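Side-chain contacts in maleylpyruvate isomerase (PDB 2V6K), which catalyses the glutathione-dependent isomerisation of maleylpyruvate to fumarylpyruvate, a step of bacterial naphthalene degradation, as a homodimeric zeta-class glutathione transferase: residues P171-A176 against V181-Y186; R18-L23 against E72-Q77. All coordinates share one frame; numbering follows the deposited sequence.

Contact 1 of 2, residues P171-A176 against V181-Y186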
loop_
_atom_site.group_PDB
_atom_site.type_symbol
_atom_site.label_atom_id
_atom_site.label_comp_id
_atom_site.label_asym_id
_atom_site.label_seq_id
_atom_site.Cartn_x
_atom_site.Cartn_y
_atom_site.Cartn_z
ATOM N N PRO A 171 -8.452 -11.419 4.857
ATOM C CA PRO A 171 -7.966 -12.054 3.630
ATOM C C PRO A 171 -6.493 -12.446 3.693
ATOM O O PRO A 171 -6.094 -13.447 3.101
ATOM C CB PRO A 171 -8.192 -10.981 2.563
ATOM C CG PRO A 171 -9.287 -10.131 3.125
ATOM C CD PRO A 171 -8.965 -10.067 4.592
ATOM N N GLN A 172 -5.690 -11.683 4.428
ATOM C CA GLN A 172 -4.271 -12.005 4.552
ATOM C C GLN A 172 -4.046 -13.293 5.347
ATOM O O GLN A 172 -3.125 -14.067 5.039
ATOM C CB GLN A 172 -3.498 -10.835 5.157
ATOM C CG GLN A 172 -1.990 -11.001 5.054
ATOM C CD GLN A 172 -1.532 -11.145 3.622
ATOM O OE1 GLN A 172 -1.533 -10.179 2.858
ATOM N NE2 GLN A 172 -1.137 -12.365 3.244
ATOM N N VAL A 173 -4.882 -13.534 6.358
ATOM C CA VAL A 173 -4.807 -14.773 7.124
ATOM C C VAL A 173 -5.209 -15.951 6.230
ATOM O O VAL A 173 -4.605 -17.020 6.299
ATOM C CB VAL A 173 -5.678 -14.711 8.394
ATOM C CG1 VAL A 173 -5.647 -16.041 9.126
ATOM C CG2 VAL A 173 -5.189 -13.611 9.313
ATOM N N GLU A 174 -6.210 -15.744 5.378
ATOM C CA GLU A 174 -6.629 -16.776 4.443
ATOM C C GLU A 174 -5.481 -17.146 3.492
ATOM O O GLU A 174 -5.241 -18.333 3.233
ATOM C CB GLU A 174 -7.894 -16.336 3.692
ATOM C CG GLU A 174 -8.313 -17.232 2.525
ATOM C CD GLU A 174 -8.745 -18.627 2.942
ATOM O OE1 GLU A 174 -9.145 -18.824 4.110
ATOM O OE2 GLU A 174 -8.694 -19.531 2.083
ATOM N N SER A 175 -4.759 -16.140 2.998
ATOM C CA SER A 175 -3.599 -16.385 2.142
ATOM C C SER A 175 -2.505 -17.138 2.900
ATOM O O SER A 175 -1.894 -18.070 2.364
ATOM C CB SER A 175 -3.055 -15.069 1.575
ATOM O OG SER A 175 -1.932 -15.308 0.734
ATOM N N ALA A 176 -2.269 -16.748 4.150
ATOM C CA ALA A 176 -1.310 -17.457 5.004
ATOM C C ALA A 176 -1.635 -18.945 5.091
ATOM O O ALA A 176 -0.744 -19.793 4.998
ATOM C CB ALA A 176 -1.275 -16.837 6.396
ATOM N N VAL A 181 1.585 -21.259 6.066
ATOM C CA VAL A 181 2.350 -20.499 7.044
ATOM C C VAL A 181 1.909 -20.914 8.442
ATOM O O VAL A 181 0.710 -20.981 8.722
ATOM C CB VAL A 181 2.116 -18.984 6.862
ATOM C CG1 VAL A 181 2.934 -18.175 7.865
ATOM C CG2 VAL A 181 2.443 -18.568 5.435
ATOM N N ASP A 182 2.877 -21.192 9.309
ATOM C CA ASP A 182 2.596 -21.483 10.708
ATOM C C ASP A 182 2.062 -20.230 11.392
ATOM O O ASP A 182 2.762 -19.220 11.500
ATOM C CB ASP A 182 3.863 -21.975 11.412
ATOM C CG ASP A 182 3.615 -22.393 12.853
ATOM O OD1 ASP A 182 2.437 -22.522 13.259
ATOM O OD2 ASP A 182 4.611 -22.604 13.578
ATOM N N LEU A 183 0.808 -20.301 11.831
ATOM C CA LEU A 183 0.159 -19.166 12.488
ATOM C C LEU A 183 0.208 -19.250 14.011
ATOM O O LEU A 183 -0.289 -18.359 14.693
ATOM C CB LEU A 183 -1.288 -19.008 12.007
ATOM C CG LEU A 183 -1.441 -18.655 10.526
ATOM C CD1 LEU A 183 -2.912 -18.656 10.129
ATOM C CD2 LEU A 183 -0.808 -17.307 10.228
ATOM N N THR A 184 0.833 -20.297 14.546
ATOM C CA THR A 184 0.964 -20.429 15.998
ATOM C C THR A 184 1.527 -19.165 16.677
ATOM O O THR A 184 1.034 -18.778 17.732
ATOM C CB THR A 184 1.791 -21.671 16.401
ATOM O OG1 THR A 184 1.291 -22.817 15.707
ATOM C CG2 THR A 184 1.698 -21.926 17.911
ATOM N N PRO A 185 2.568 -18.528 16.093
ATOM C CA PRO A 185 3.122 -17.337 16.751
ATOM C C PRO A 185 2.211 -16.115 16.848
ATOM O O PRO A 185 2.597 -15.127 17.478
ATOM C CB PRO A 185 4.336 -16.990 15.879
ATOM C CG PRO A 185 4.685 -18.271 15.203
ATOM C CD PRO A 185 3.360 -18.884 14.899
ATOM N N TYR A 186 1.029 -16.177 16.240
ATOM C CA TYR A 186 0.149 -15.006 16.141
ATOM C C TYR A 186 -1.224 -15.246 16.763
ATOM O O TYR A 186 -2.235 -15.184 16.070
ATOM C CB TYR A 186 0.023 -14.557 14.675
ATOM C CG TYR A 186 1.350 -14.581 13.963
ATOM C CD1 TYR A 186 2.353 -13.684 14.306
ATOM C CD2 TYR A 186 1.613 -15.519 12.968
ATOM C CE1 TYR A 186 3.583 -13.715 13.691
ATOM C CE2 TYR A 186 2.850 -15.553 12.333
ATOM C CZ TYR A 186 3.824 -14.645 12.704
ATOM O OH TYR A 186 5.057 -14.659 12.093
#
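Leu183 spreads its two methyls over the flank of helix 164-178, meeting Val173 with one and Ala176 with the other. The contact belongs to the all-helical C-terminal domain of the glutathione transferase fold, where the chain leaves this helix and loops into helix 187-196. With CD1 of Leu183 anti to CA (chi2 175°), that methyl reaches Val173 CG1 at 3.9 Å, the two side chains meeting at a slant. CD2 branches off to Ala176, whose CB it meets at 3.9 Å. The same methyl of Ala176 touches Val181 CB at 4.0 Å, so one small residue serves two apolar neighbours. Beyond them Ile189 and Asp193 of helix 187-196 also lean on Val173, so helix 187-196 packs against the same residue of helix 164-178.

The polar part is a single backbone bond, Val181 N to Ala176 O, 3.0 Å long and nearly straight (171° at the hydrogen). It joins residues five positions apart and holds the chain close to the helix where it turns back. Val181 keeps CG2 beside its own N, which brings this methyl to 3.4 Å from Ala176 O, next to the bonded N-H.

Further along, a type I turn from Leu183 to Tyr186 leads to the N-cap of helix 187-196. Arg190 of that helix bonds to the carbonyl oxygens of Leu183 and Thr184. An Asx turn overlaps its start: Asp182 OD1 receives Thr184 N at 3.0 Å from above the carboxylate plane, and the hydroxyl Thr184 OG1, 2.7 Å away, meets the syn lone pair of Asp182 OD1.

Contact 2 of 2, residues R18-L23 against E72-Q77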
loop_
_atom_site.group_PDB
_atom_site.type_symbol
_atom_site.label_atom_id
_atom_site.label_comp_id
_atom_site.label_asym_id
_atom_site.label_seq_id
_atom_site.Cartn_x
_atom_site.Cartn_y
_atom_site.Cartn_z
ATOM N N ARG A 18 -14.830 -6.832 -0.632
ATOM C CA ARG A 18 -16.134 -7.442 -0.365
ATOM C C ARG A 18 -16.519 -7.301 1.100
ATOM O O ARG A 18 -17.681 -7.042 1.409
ATOM C CB ARG A 18 -16.175 -8.916 -0.782
ATOM C CG ARG A 18 -16.168 -9.134 -2.289
ATOM C CD ARG A 18 -16.414 -10.595 -2.668
ATOM N NE ARG A 18 -15.511 -11.563 -2.035
ATOM C CZ ARG A 18 -14.514 -12.203 -2.650
ATOM N NH1 ARG A 18 -14.229 -11.968 -3.932
ATOM N NH2 ARG A 18 -13.788 -13.078 -1.970
ATOM N N ILE A 19 -15.553 -7.462 2.006
ATOM C CA ILE A 19 -15.847 -7.301 3.434
ATOM C C ILE A 19 -16.346 -5.886 3.711
ATOM O O ILE A 19 -17.360 -5.707 4.381
ATOM C CB ILE A 19 -14.636 -7.616 4.341
ATOM C CG1 ILE A 19 -14.194 -9.077 4.194
ATOM C CG2 ILE A 19 -14.980 -7.321 5.800
ATOM C CD1 ILE A 19 -12.787 -9.357 4.742
ATOM N N ALA A 20 -15.639 -4.889 3.189
ATOM C CA ALA A 20 -16.008 -3.490 3.413
ATOM C C ALA A 20 -17.396 -3.182 2.850
ATOM O O ALA A 20 -18.217 -2.554 3.525
ATOM C CB ALA A 20 -14.963 -2.560 2.815
ATOM N N LEU A 21 -17.668 -3.632 1.626
ATOM C CA LEU A 21 -18.987 -3.442 1.020
ATOM C C LEU A 21 -20.080 -4.081 1.863
ATOM O O LEU A 21 -21.124 -3.467 2.088
ATOM C CB LEU A 21 -19.023 -4.000 -0.407
ATOM C CG LEU A 21 -18.256 -3.196 -1.459
ATOM C CD1 LEU A 21 -17.960 -4.063 -2.657
ATOM C CD2 LEU A 21 -19.047 -1.972 -1.878
ATOM N N ASN A 22 -19.840 -5.303 2.333
ATOM C CA ASN A 22 -20.833 -6.011 3.143
ATOM C C ASN A 22 -21.064 -5.340 4.489
ATOM O O ASN A 22 -22.206 -5.254 4.950
ATOM C CB ASN A 22 -20.445 -7.476 3.352
ATOM C CG ASN A 22 -20.463 -8.278 2.071
ATOM O OD1 ASN A 22 -20.877 -7.791 1.019
ATOM N ND2 ASN A 22 -19.996 -9.521 2.153
ATOM N N LEU A 23 -19.998 -4.850 5.116
ATOM C CA LEU A 23 -20.149 -4.153 6.388
ATOM C C LEU A 23 -21.005 -2.903 6.225
ATOM O O LEU A 23 -21.792 -2.565 7.111
ATOM C CB LEU A 23 -18.788 -3.805 6.993
ATOM C CG LEU A 23 -18.025 -4.968 7.632
ATOM C CD1 LEU A 23 -16.581 -4.575 7.883
ATOM C CD2 LEU A 23 -18.686 -5.411 8.934
ATOM N N GLU A 72 -11.492 3.656 1.476
ATOM C CA GLU A 72 -11.570 5.000 2.065
ATOM C C GLU A 72 -12.764 5.790 1.514
ATOM O O GLU A 72 -13.437 6.515 2.258
ATOM C CB GLU A 72 -10.272 5.771 1.825
ATOM C CG GLU A 72 -9.055 5.216 2.553
ATOM C CD GLU A 72 -8.773 5.880 3.892
ATOM O OE1 GLU A 72 -9.564 6.738 4.349
ATOM O OE2 GLU A 72 -7.721 5.554 4.480
ATOM N N TRP A 73 -13.030 5.635 0.217
ATOM C CA TRP A 73 -14.191 6.254 -0.428
ATOM C C TRP A 73 -15.506 5.725 0.157
ATOM O O TRP A 73 -16.407 6.508 0.471
ATOM C CB TRP A 73 -14.093 6.056 -1.945
ATOM C CG TRP A 73 -15.243 6.556 -2.773
ATOM C CD1 TRP A 73 -15.411 7.813 -3.276
ATOM C CD2 TRP A 73 -16.366 5.789 -3.223
ATOM N NE1 TRP A 73 -16.579 7.881 -4.002
ATOM C CE2 TRP A 73 -17.182 6.649 -3.986
ATOM C CE3 TRP A 73 -16.760 4.453 -3.053
ATOM C CZ2 TRP A 73 -18.378 6.222 -4.573
ATOM C CZ3 TRP A 73 -17.951 4.029 -3.639
ATOM C CH2 TRP A 73 -18.740 4.911 -4.388
ATOM N N LEU A 74 -15.607 4.406 0.329
ATOM C CA LEU A 74 -16.789 3.806 0.958
ATOM C C LEU A 74 -17.026 4.346 2.356
ATOM O O LEU A 74 -18.167 4.615 2.730
ATOM C CB LEU A 74 -16.659 2.285 1.039
ATOM C CG LEU A 74 -16.788 1.494 -0.255
ATOM C CD1 LEU A 74 -16.484 0.036 0.023
ATOM C CD2 LEU A 74 -18.195 1.631 -0.823
ATOM N N GLU A 75 -15.957 4.499 3.133
ATOM C CA GLU A 75 -16.081 4.988 4.501
ATOM C C GLU A 75 -16.699 6.386 4.537
ATOM O O GLU A 75 -17.537 6.678 5.393
ATOM C CB GLU A 75 -14.714 4.970 5.199
ATOM C CG GLU A 75 -14.677 5.681 6.546
ATOM C CD GLU A 75 -15.543 5.037 7.618
ATOM O OE1 GLU A 75 -16.123 3.949 7.392
ATOM O OE2 GLU A 75 -15.628 5.635 8.707
ATOM N N GLU A 76 -16.300 7.234 3.594
ATOM C CA GLU A 76 -16.787 8.610 3.537
ATOM C C GLU A 76 -18.192 8.698 2.933
ATOM O O GLU A 76 -19.014 9.510 3.367
ATOM C CB GLU A 76 -15.791 9.479 2.760
ATOM C CG GLU A 76 -16.050 10.982 2.835
ATOM C CD GLU A 76 -16.530 11.559 1.518
ATOM O OE1 GLU A 76 -17.462 10.987 0.912
ATOM O OE2 GLU A 76 -15.970 12.590 1.085
ATOM N N GLN A 77 -18.466 7.856 1.940
ATOM C CA GLN A 77 -19.727 7.898 1.197
ATOM C C GLN A 77 -20.886 7.241 1.934
ATOM O O GLN A 77 -22.038 7.664 1.786
ATOM C CB GLN A 77 -19.557 7.235 -0.175
ATOM C CG GLN A 77 -18.718 8.042 -1.156
ATOM C CD GLN A 77 -19.449 9.251 -1.694
ATOM O OE1 GLN A 77 -19.130 10.387 -1.348
ATOM N NE2 GLN A 77 -20.445 9.013 -2.535
#
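Leu74 points its branched end at helix 12-24 and meets Leu21 at about a right angle, side chain across side chain. CD2 of Leu21 lies 3.8 Å from Leu74 CD1 and also 3.8 Å from Leu74 CD2, so one methyl sits against both branches of the opposing leucine. Leu74 CD1 stands anti to CA (chi2 174°); this extended shape also carries it to Ala20 CB, at 4.1 Å. The backbones come nearest at the same place, with Leu21 CA and Leu74 CA 7.6 Å apart. All three residues are buried, yet just 116 Å² is buried between the segments, both sides summed, in a small and wholly apolar contact.

In the thioredoxin-like N-terminal domain these helices pack side by side on one face of the mixed sheet. Leu21 accordingly also rests on Leu5 of strand 4-7, while Ala20 touches Cys167 of helix 164-178 in the other domain.

Beyond the leucines helix 67-77 carries a looser, more polar surface, part of it facing the second subunit. Glu75 OE1 forms a salt bridge with Lys24, which adds a charged tie between the two helices at the end of helix 12-24. Glu76 pairs with Arg91 of the second subunit, and Trp73 packs on Gln92 of that subunit. Gln77, largely exposed though it also packs on Ala88 of the second subunit, lays its CG 3.5 Å above the plane of the Trp73 ring, nearer the edge than the centre.

How the contacts relate
From the N terminus the chain forms strand 4-7 and helix 12-24, then three more strands and helix 43-48, before helix 67-77 returns to helix 12-24 and closes contact 2. That loop is complete before contact 1 begins: the second closure spans just four residues, from helix 164-178 to the loop leading into helix 187-196. The two are therefore in series, neither nested nor crossed. Contact 2 joins helices of the thioredoxin-like N-terminal domain, whereas contact 1 lies within the helical C-terminal domain, with centres 24 Å apart. A direct bridge exists nonetheless, since Pro171 CD packs on Ile19 CD1 at 3.9 Å, joining helices 164-178 and 12-24 across the domain boundary.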